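Local coordinates for protein D-alanyl-D-alanine carboxypeptidase (Streptococcus pneumoniae R6, PDB 1XP4) that probably removes the C-terminal D-alanine from peptidoglycan precursors as a serine-type D-Ala-D-Ala carboxypeptidase of the peptidase S11 family, at residues P185-T197 and L210-L223. Sequence-based numbering, arbitrary orientation.
Sequences PQVLEITKKPSST and LEGMPAYRGGFDGL
The backbones come closest where the chain just after the short helix 188-191 meets the start of strand 220-228, with CA of Lys192 4.1 Å from CA of Asp221. A single hydrogen bond joins the segments: OG1 of Thr191 donates to the carbonyl O of Asp221 at 2.6 Å, lying in the carbonyl plane with a C=O...donor angle of 149°. Chi1 of 61° turns the hydroxyl to this carbonyl and leaves CG2 against the carbonyl O of Leu223. The aliphatic part of Lys192 crosses the side chain of Asp221, CG of Lys192 lying 3.8 Å from CB of Asp221. The lysine chain, extended as far as CE, bends at chi4 (69°); NZ stays too far from Asp221 OD2 for a salt bridge, and a water links them, while Asp221 OD1 pairs directly with Arg245. On the helix side, CD2 of Leu188 meets CD1 of Leu223 at 4.1 Å. Farther along, CD1 of Leu210 lies against the carbonyl oxygens of Thr191 and Lys192, while CB of Pro194 packs 4.1 Å from SE of selenomethionine Met213. The contact thus ties helix 188-191 to an edge strand, 220-228, of the five-stranded antiparallel sheet; Leu188 and Asp221 also touch Thr238 on strand 234-241, and Leu223, next to the predicted substrate-binding Lys224, reaches Leu45 of helix 44-57.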
ATOM      1  N   PRO A 185       6.513  -3.140  -5.943  1.00 18.32           N
ATOM      2  CA  PRO A 185       6.965  -1.748  -5.991  1.00 18.19           C
ATOM      3  C   PRO A 185       6.712  -1.122  -7.359  1.00 17.82           C
ATOM      4  O   PRO A 185       6.643   0.101  -7.474  1.00 17.86           O
ATOM      5  CB  PRO A 185       8.457  -1.861  -5.699  1.00 16.12           C
ATOM      6  CG  PRO A 185       8.547  -3.082  -4.865  1.00 18.01           C
ATOM      7  CD  PRO A 185       7.615  -4.030  -5.557  1.00 17.37           C
ATOM      8  N   GLN A 186       6.588  -1.970  -8.385  1.00 15.67           N
ATOM      9  CA  GLN A 186       6.356  -1.521  -9.761  1.00 16.19           C
ATOM     10  C   GLN A 186       5.116  -0.649  -9.887  1.00 15.76           C
ATOM     11  O   GLN A 186       5.100   0.314 -10.648  1.00 12.84           O
ATOM     12  CB  GLN A 186       6.172  -2.714 -10.706  1.00 16.17           C
ATOM     13  CG  GLN A 186       7.082  -3.885 -10.443  1.00 21.57           C
ATOM     14  CD  GLN A 186       6.406  -4.981  -9.650  1.00 21.81           C
ATOM     15  OE1 GLN A 186       6.826  -5.310  -8.542  1.00 25.88           O
ATOM     16  NE2 GLN A 186       5.356  -5.562 -10.218  1.00 21.44           N
ATOM     17  N   VAL A 187       4.072  -1.011  -9.146  1.00 13.91           N
ATOM     18  CA  VAL A 187       2.813  -0.289  -9.182  1.00 12.40           C
ATOM     19  C   VAL A 187       3.015   1.212  -9.048  1.00 12.36           C
ATOM     20  O   VAL A 187       2.242   2.001  -9.581  1.00 11.19           O
ATOM     21  CB  VAL A 187       1.861  -0.790  -8.075  1.00 13.21           C
ATOM     22  CG1 VAL A 187       2.335  -0.328  -6.698  1.00 11.54           C
ATOM     23  CG2 VAL A 187       0.456  -0.325  -8.372  1.00 13.93           C
ATOM     24  N   LEU A 188       4.066   1.606  -8.343  1.00 13.80           N
ATOM     25  CA  LEU A 188       4.343   3.018  -8.174  1.00 16.95           C
ATOM     26  C   LEU A 188       4.725   3.677  -9.497  1.00 17.46           C
ATOM     27  O   LEU A 188       4.484   4.860  -9.689  1.00 18.07           O
ATOM     28  CB  LEU A 188       5.448   3.227  -7.136  1.00 18.51           C
ATOM     29  CG  LEU A 188       5.068   2.922  -5.677  1.00 18.05           C
ATOM     30  CD1 LEU A 188       6.270   3.191  -4.778  1.00 15.53           C
ATOM     31  CD2 LEU A 188       3.876   3.781  -5.241  1.00 15.60           C
ATOM     32  N   GLU A 189       5.319   2.919 -10.413  1.00 19.04           N
ATOM     33  CA  GLU A 189       5.689   3.487 -11.708  1.00 18.27           C
ATOM     34  C   GLU A 189       4.441   3.858 -12.505  1.00 16.04           C
ATOM     35  O   GLU A 189       4.524   4.512 -13.533  1.00 16.03           O
ATOM     36  CB  GLU A 189       6.546   2.506 -12.515  1.00 19.06           C
ATOM     37  CG  GLU A 189       7.932   2.284 -11.935  1.00 24.80           C
ATOM     38  CD  GLU A 189       8.666   3.589 -11.660  1.00 28.82           C
ATOM     39  OE1 GLU A 189       8.990   4.322 -12.623  1.00 29.22           O
ATOM     40  OE2 GLU A 189       8.917   3.885 -10.470  1.00 31.26           O
ATOM     41  N   ILE A 190       3.279   3.441 -12.030  1.00 15.27           N
ATOM     42  CA  ILE A 190       2.052   3.777 -12.726  1.00 15.89           C
ATOM     43  C   ILE A 190       1.363   4.929 -11.990  1.00 18.18           C
ATOM     44  O   ILE A 190       1.229   6.016 -12.545  1.00 22.01           O
ATOM     45  CB  ILE A 190       1.090   2.562 -12.813  1.00 15.27           C
ATOM     46  CG1 ILE A 190       1.751   1.420 -13.589  1.00  8.10           C
ATOM     47  CG2 ILE A 190      -0.205   2.979 -13.497  1.00 14.04           C
ATOM     48  CD1 ILE A 190       0.963   0.147 -13.594  1.00  5.15           C
ATOM     49  N   THR A 191       0.957   4.695 -10.740  1.00 18.15           N
ATOM     50  CA  THR A 191       0.268   5.705  -9.924  1.00 17.95           C
ATOM     51  C   THR A 191       0.983   7.059  -9.979  1.00 17.90           C
ATOM     52  O   THR A 191       0.365   8.126  -9.916  1.00 15.93           O
ATOM     53  CB  THR A 191       0.151   5.238  -8.439  1.00 18.56           C
ATOM     54  OG1 THR A 191       1.458   5.049  -7.882  1.00 19.16           O
ATOM     55  CG2 THR A 191      -0.620   3.927  -8.347  1.00 15.78           C
ATOM     56  N   LYS A 192       2.297   6.978 -10.108  1.00 18.05           N
ATOM     57  CA  LYS A 192       3.196   8.119 -10.197  1.00 19.02           C
ATOM     58  C   LYS A 192       2.823   9.054 -11.365  1.00 18.56           C
ATOM     59  O   LYS A 192       2.731  10.264 -11.196  1.00 20.66           O
ATOM     60  CB  LYS A 192       4.613   7.564 -10.389  1.00 19.92           C
ATOM     61  CG  LYS A 192       5.778   8.515 -10.274  1.00 19.52           C
ATOM     62  CD  LYS A 192       7.062   7.724 -10.546  1.00 22.62           C
ATOM     63  CE  LYS A 192       8.337   8.529 -10.279  1.00 25.15           C
ATOM     64  NZ  LYS A 192       8.568   8.815  -8.836  1.00 23.66           N
ATOM     65  N   LYS A 193       2.605   8.487 -12.547  1.00 15.19           N
ATOM     66  CA  LYS A 193       2.275   9.273 -13.730  1.00 15.88           C
ATOM     67  C   LYS A 193       1.094  10.230 -13.594  1.00 17.28           C
ATOM     68  O   LYS A 193      -0.011   9.823 -13.246  1.00 19.89           O
ATOM     69  CB  LYS A 193       1.993   8.343 -14.904  1.00 15.14           C
ATOM     70  CG  LYS A 193       3.118   7.420 -15.256  1.00 14.37           C
ATOM     71  CD  LYS A 193       2.705   6.507 -16.390  1.00 18.53           C
ATOM     72  CE  LYS A 193       3.816   5.537 -16.742  1.00 19.48           C
ATOM     73  NZ  LYS A 193       3.358   4.590 -17.781  1.00 24.11           N
ATOM     74  N   PRO A 194       1.311  11.521 -13.879  1.00 17.62           N
ATOM     75  CA  PRO A 194       0.229  12.507 -13.785  1.00 16.76           C
ATOM     76  C   PRO A 194      -0.688  12.433 -15.008  1.00 16.45           C
ATOM     77  O   PRO A 194      -1.778  13.003 -15.029  1.00 16.62           O
ATOM     78  CB  PRO A 194       0.980  13.826 -13.676  1.00 16.60           C
ATOM     79  CG  PRO A 194       2.229  13.560 -14.450  1.00 16.17           C
ATOM     80  CD  PRO A 194       2.618  12.186 -14.007  1.00 15.43           C
ATOM     81  N   SER A 195      -0.224  11.724 -16.030  1.00 17.73           N
ATOM     82  CA  SER A 195      -0.986  11.514 -17.265  1.00 19.05           C
ATOM     83  C   SER A 195      -0.272  10.429 -18.056  1.00 20.36           C
ATOM     84  O   SER A 195       0.948  10.278 -17.963  1.00 21.07           O
ATOM     85  CB  SER A 195      -1.108  12.803 -18.111  1.00 17.62           C
ATOM     86  OG  SER A 195       0.105  13.189 -18.739  1.00 16.83           O
ATOM     87  N   SER A 196      -1.038   9.664 -18.821  1.00 20.83           N
ATOM     88  CA  SER A 196      -0.473   8.585 -19.606  1.00 21.88           C
ATOM     89  C   SER A 196      -1.297   8.418 -20.867  1.00 22.17           C
ATOM     90  O   SER A 196      -2.197   9.216 -21.138  1.00 22.14           O
ATOM     91  CB  SER A 196      -0.481   7.293 -18.783  1.00 22.69           C
ATOM     92  OG  SER A 196      -0.051   6.188 -19.552  1.00 25.48           O
ATOM     93  N   THR A 197      -0.998   7.382 -21.638  1.00 22.47           N
ATOM     94  CA  THR A 197      -1.726   7.148 -22.872  1.00 25.34           C
ATOM     95  C   THR A 197      -2.474   5.830 -22.808  1.00 26.11           C
ATOM     96  O   THR A 197      -1.954   4.838 -22.303  1.00 28.60           O
ATOM     97  CB  THR A 197      -0.783   7.105 -24.087  1.00 25.06           C
ATOM     98  OG1 THR A 197       0.421   7.830 -23.802  1.00 26.13           O
ATOM     99  CG2 THR A 197      -1.461   7.730 -25.281  1.00 24.59           C
ATOM    100  N   LEU A 210       0.568  14.997  -7.553  1.00 14.70           N
ATOM    101  CA  LEU A 210       1.659  14.585  -8.421  1.00 16.37           C
ATOM    102  C   LEU A 210       2.312  15.773  -9.146  1.00 20.82           C
ATOM    103  O   LEU A 210       1.831  16.916  -9.092  1.00 18.79           O
ATOM    104  CB  LEU A 210       1.152  13.561  -9.447  1.00 13.97           C
ATOM    105  CG  LEU A 210       0.630  12.219  -8.914  1.00 12.26           C
ATOM    106  CD1 LEU A 210       0.059  11.368 -10.050  1.00  7.21           C
ATOM    107  CD2 LEU A 210       1.767  11.474  -8.219  1.00  9.62           C
ATOM    108  N   GLU A 211       3.416  15.479  -9.827  1.00 23.67           N
ATOM    109  CA  GLU A 211       4.182  16.470 -10.574  1.00 25.87           C
ATOM    110  C   GLU A 211       3.362  17.274 -11.580  1.00 24.89           C
ATOM    111  O   GLU A 211       2.680  16.708 -12.443  1.00 22.37           O
ATOM    112  CB  GLU A 211       5.335  15.771 -11.296  1.00 30.71           C
ATOM    113  CG  GLU A 211       6.210  14.947 -10.363  1.00 41.67           C
ATOM    114  CD  GLU A 211       7.558  15.597 -10.070  1.00 47.03           C
ATOM    115  OE1 GLU A 211       7.662  16.846 -10.157  1.00 49.87           O
ATOM    116  OE2 GLU A 211       8.508  14.848  -9.737  1.00 46.96           O
ATOM    117  N   GLY A 212       3.447  18.599 -11.453  1.00 24.12           N
ATOM    118  CA  GLY A 212       2.749  19.514 -12.343  1.00 22.77           C
ATOM    119  C   GLY A 212       1.263  19.696 -12.099  1.00 23.41           C
ATOM    120  O   GLY A 212       0.567  20.259 -12.943  1.00 25.52           O
HETATM  121  N   MSE A 213       0.775  19.253 -10.944  1.00 25.59           N
HETATM  122  CA  MSE A 213      -0.653  19.342 -10.628  1.00 23.76           C
HETATM  123  C   MSE A 213      -0.993  20.339  -9.529  1.00 21.48           C
HETATM  124  O   MSE A 213      -0.149  20.711  -8.723  1.00 21.60           O
HETATM  125  CB  MSE A 213      -1.170  17.959 -10.226  1.00 25.11           C
HETATM  126  CG  MSE A 213      -0.753  16.855 -11.179  1.00 27.23           C
HETATM  127 SE   MSE A 213      -2.058  16.401 -12.522  1.00 29.93          SE
HETATM  128  CE  MSE A 213      -3.204  17.943 -12.466  1.00 32.02           C
ATOM    129  N   PRO A 214      -2.255  20.772  -9.480  1.00 21.19           N
ATOM    130  CA  PRO A 214      -2.755  21.732  -8.495  1.00 21.38           C
ATOM    131  C   PRO A 214      -2.317  21.529  -7.050  1.00 21.22           C
ATOM    132  O   PRO A 214      -1.723  22.422  -6.458  1.00 25.01           O
ATOM    133  CB  PRO A 214      -4.266  21.621  -8.655  1.00 21.37           C
ATOM    134  CG  PRO A 214      -4.401  21.429 -10.121  1.00 21.80           C
ATOM    135  CD  PRO A 214      -3.332  20.385 -10.407  1.00 21.49           C
ATOM    136  N   ALA A 215      -2.608  20.364  -6.487  1.00 19.46           N
ATOM    137  CA  ALA A 215      -2.272  20.092  -5.095  1.00 16.58           C
ATOM    138  C   ALA A 215      -0.939  19.393  -4.889  1.00 16.65           C
ATOM    139  O   ALA A 215      -0.768  18.647  -3.923  1.00 17.66           O
ATOM    140  CB  ALA A 215      -3.392  19.285  -4.452  1.00 17.30           C
ATOM    141  N   TYR A 216       0.001  19.648  -5.793  1.00 16.18           N
ATOM    142  CA  TYR A 216       1.342  19.062  -5.736  1.00 14.55           C
ATOM    143  C   TYR A 216       1.994  19.162  -4.360  1.00 16.64           C
ATOM    144  O   TYR A 216       1.859  20.172  -3.667  1.00 21.27           O
ATOM    145  CB  TYR A 216       2.252  19.756  -6.747  1.00 11.03           C
ATOM    146  CG  TYR A 216       3.708  19.348  -6.667  1.00 11.38           C
ATOM    147  CD1 TYR A 216       4.190  18.247  -7.377  1.00 11.60           C
ATOM    148  CD2 TYR A 216       4.604  20.052  -5.864  1.00 11.31           C
ATOM    149  CE1 TYR A 216       5.527  17.859  -7.290  1.00 10.22           C
ATOM    150  CE2 TYR A 216       5.941  19.670  -5.770  1.00 11.35           C
ATOM    151  CZ  TYR A 216       6.394  18.574  -6.483  1.00 11.75           C
ATOM    152  OH  TYR A 216       7.713  18.192  -6.378  1.00 17.75           O
ATOM    153  N   ARG A 217       2.711  18.110  -3.986  1.00 15.22           N
ATOM    154  CA  ARG A 217       3.439  18.039  -2.724  1.00 16.64           C
ATOM    155  C   ARG A 217       4.639  17.144  -3.036  1.00 16.77           C
ATOM    156  O   ARG A 217       4.498  15.945  -3.280  1.00 16.94           O
ATOM    157  CB  ARG A 217       2.538  17.455  -1.617  1.00 18.28           C
ATOM    158  CG  ARG A 217       3.237  16.665  -0.494  1.00 21.59           C
ATOM    159  CD  ARG A 217       4.018  17.486   0.529  1.00 18.24           C
ATOM    160  NE  ARG A 217       3.170  18.099   1.550  1.00 20.17           N
ATOM    161  CZ  ARG A 217       3.555  18.340   2.804  1.00 21.17           C
ATOM    162  NH1 ARG A 217       4.771  18.007   3.214  1.00 21.49           N
ATOM    163  NH2 ARG A 217       2.743  18.958   3.644  1.00 20.22           N
ATOM    164  N   GLY A 218       5.816  17.758  -3.064  1.00 17.36           N
ATOM    165  CA  GLY A 218       7.033  17.034  -3.377  1.00 16.73           C
ATOM    166  C   GLY A 218       7.213  15.715  -2.652  1.00 17.73           C
ATOM    167  O   GLY A 218       7.148  15.655  -1.421  1.00 17.66           O
ATOM    168  N   GLY A 219       7.450  14.656  -3.426  1.00 16.86           N
ATOM    169  CA  GLY A 219       7.656  13.339  -2.850  1.00 15.80           C
ATOM    170  C   GLY A 219       6.587  12.317  -3.196  1.00 15.28           C
ATOM    171  O   GLY A 219       6.864  11.125  -3.303  1.00 14.97           O
ATOM    172  N   PHE A 220       5.366  12.789  -3.392  1.00 15.03           N
ATOM    173  CA  PHE A 220       4.227  11.901  -3.642  1.00 17.17           C
ATOM    174  C   PHE A 220       4.437  11.121  -4.948  1.00 17.75           C
ATOM    175  O   PHE A 220       5.247  11.471  -5.799  1.00 20.77           O
ATOM    176  CB  PHE A 220       2.941  12.761  -3.707  1.00 16.82           C
ATOM    177  CG  PHE A 220       2.210  12.770  -2.386  1.00 17.58           C
ATOM    178  CD1 PHE A 220       2.513  13.737  -1.442  1.00 18.01           C
ATOM    179  CD2 PHE A 220       1.351  11.735  -2.030  1.00 14.71           C
ATOM    180  CE1 PHE A 220       2.046  13.617  -0.143  1.00 18.24           C
ATOM    181  CE2 PHE A 220       0.874  11.646  -0.732  1.00 13.10           C
ATOM    182  CZ  PHE A 220       1.236  12.573   0.223  1.00 14.87           C
ATOM    183  N   ASP A 221       3.744   9.966  -5.028  1.00 16.41           N
ATOM    184  CA  ASP A 221       3.719   9.133  -6.250  1.00 19.21           C
ATOM    185  C   ASP A 221       2.633   8.048  -6.138  1.00 21.24           C
ATOM    186  O   ASP A 221       2.685   7.025  -6.792  1.00 18.72           O
ATOM    187  CB  ASP A 221       5.089   8.496  -6.525  1.00 20.08           C
ATOM    188  CG  ASP A 221       5.679   7.854  -5.275  1.00 22.99           C
ATOM    189  OD1 ASP A 221       5.155   8.067  -4.192  1.00 26.34           O
ATOM    190  OD2 ASP A 221       6.678   7.158  -5.390  1.00 24.45           O
ATOM    191  N   GLY A 222       1.683   8.278  -5.219  1.00 20.00           N
ATOM    192  CA  GLY A 222       0.527   7.365  -5.127  1.00 20.00           C
ATOM    193  C   GLY A 222      -0.555   7.942  -4.213  1.00 20.00           C
ATOM    194  O   GLY A 222      -0.386   8.991  -3.629  1.00 20.00           O
ATOM    195  N   LEU A 223      -1.694   7.216  -4.060  1.00 19.97           N
ATOM    196  CA  LEU A 223      -1.787   5.821  -4.483  1.00 15.21           C
ATOM    197  C   LEU A 223      -3.102   5.514  -5.202  1.00 14.72           C
ATOM    198  O   LEU A 223      -3.141   4.778  -6.172  1.00 13.42           O
ATOM    199  CB  LEU A 223      -1.711   4.958  -3.221  1.00 11.84           C
ATOM    200  CG  LEU A 223      -1.446   3.481  -3.529  1.00  9.25           C
ATOM    201  CD1 LEU A 223      -0.089   3.261  -4.203  1.00  7.38           C
ATOM    202  CD2 LEU A 223      -1.443   2.607  -2.273  1.00  9.56           C
TER
HETATM  203  O   HOH W   1       8.728   6.002  -7.548  1.00 18.18           O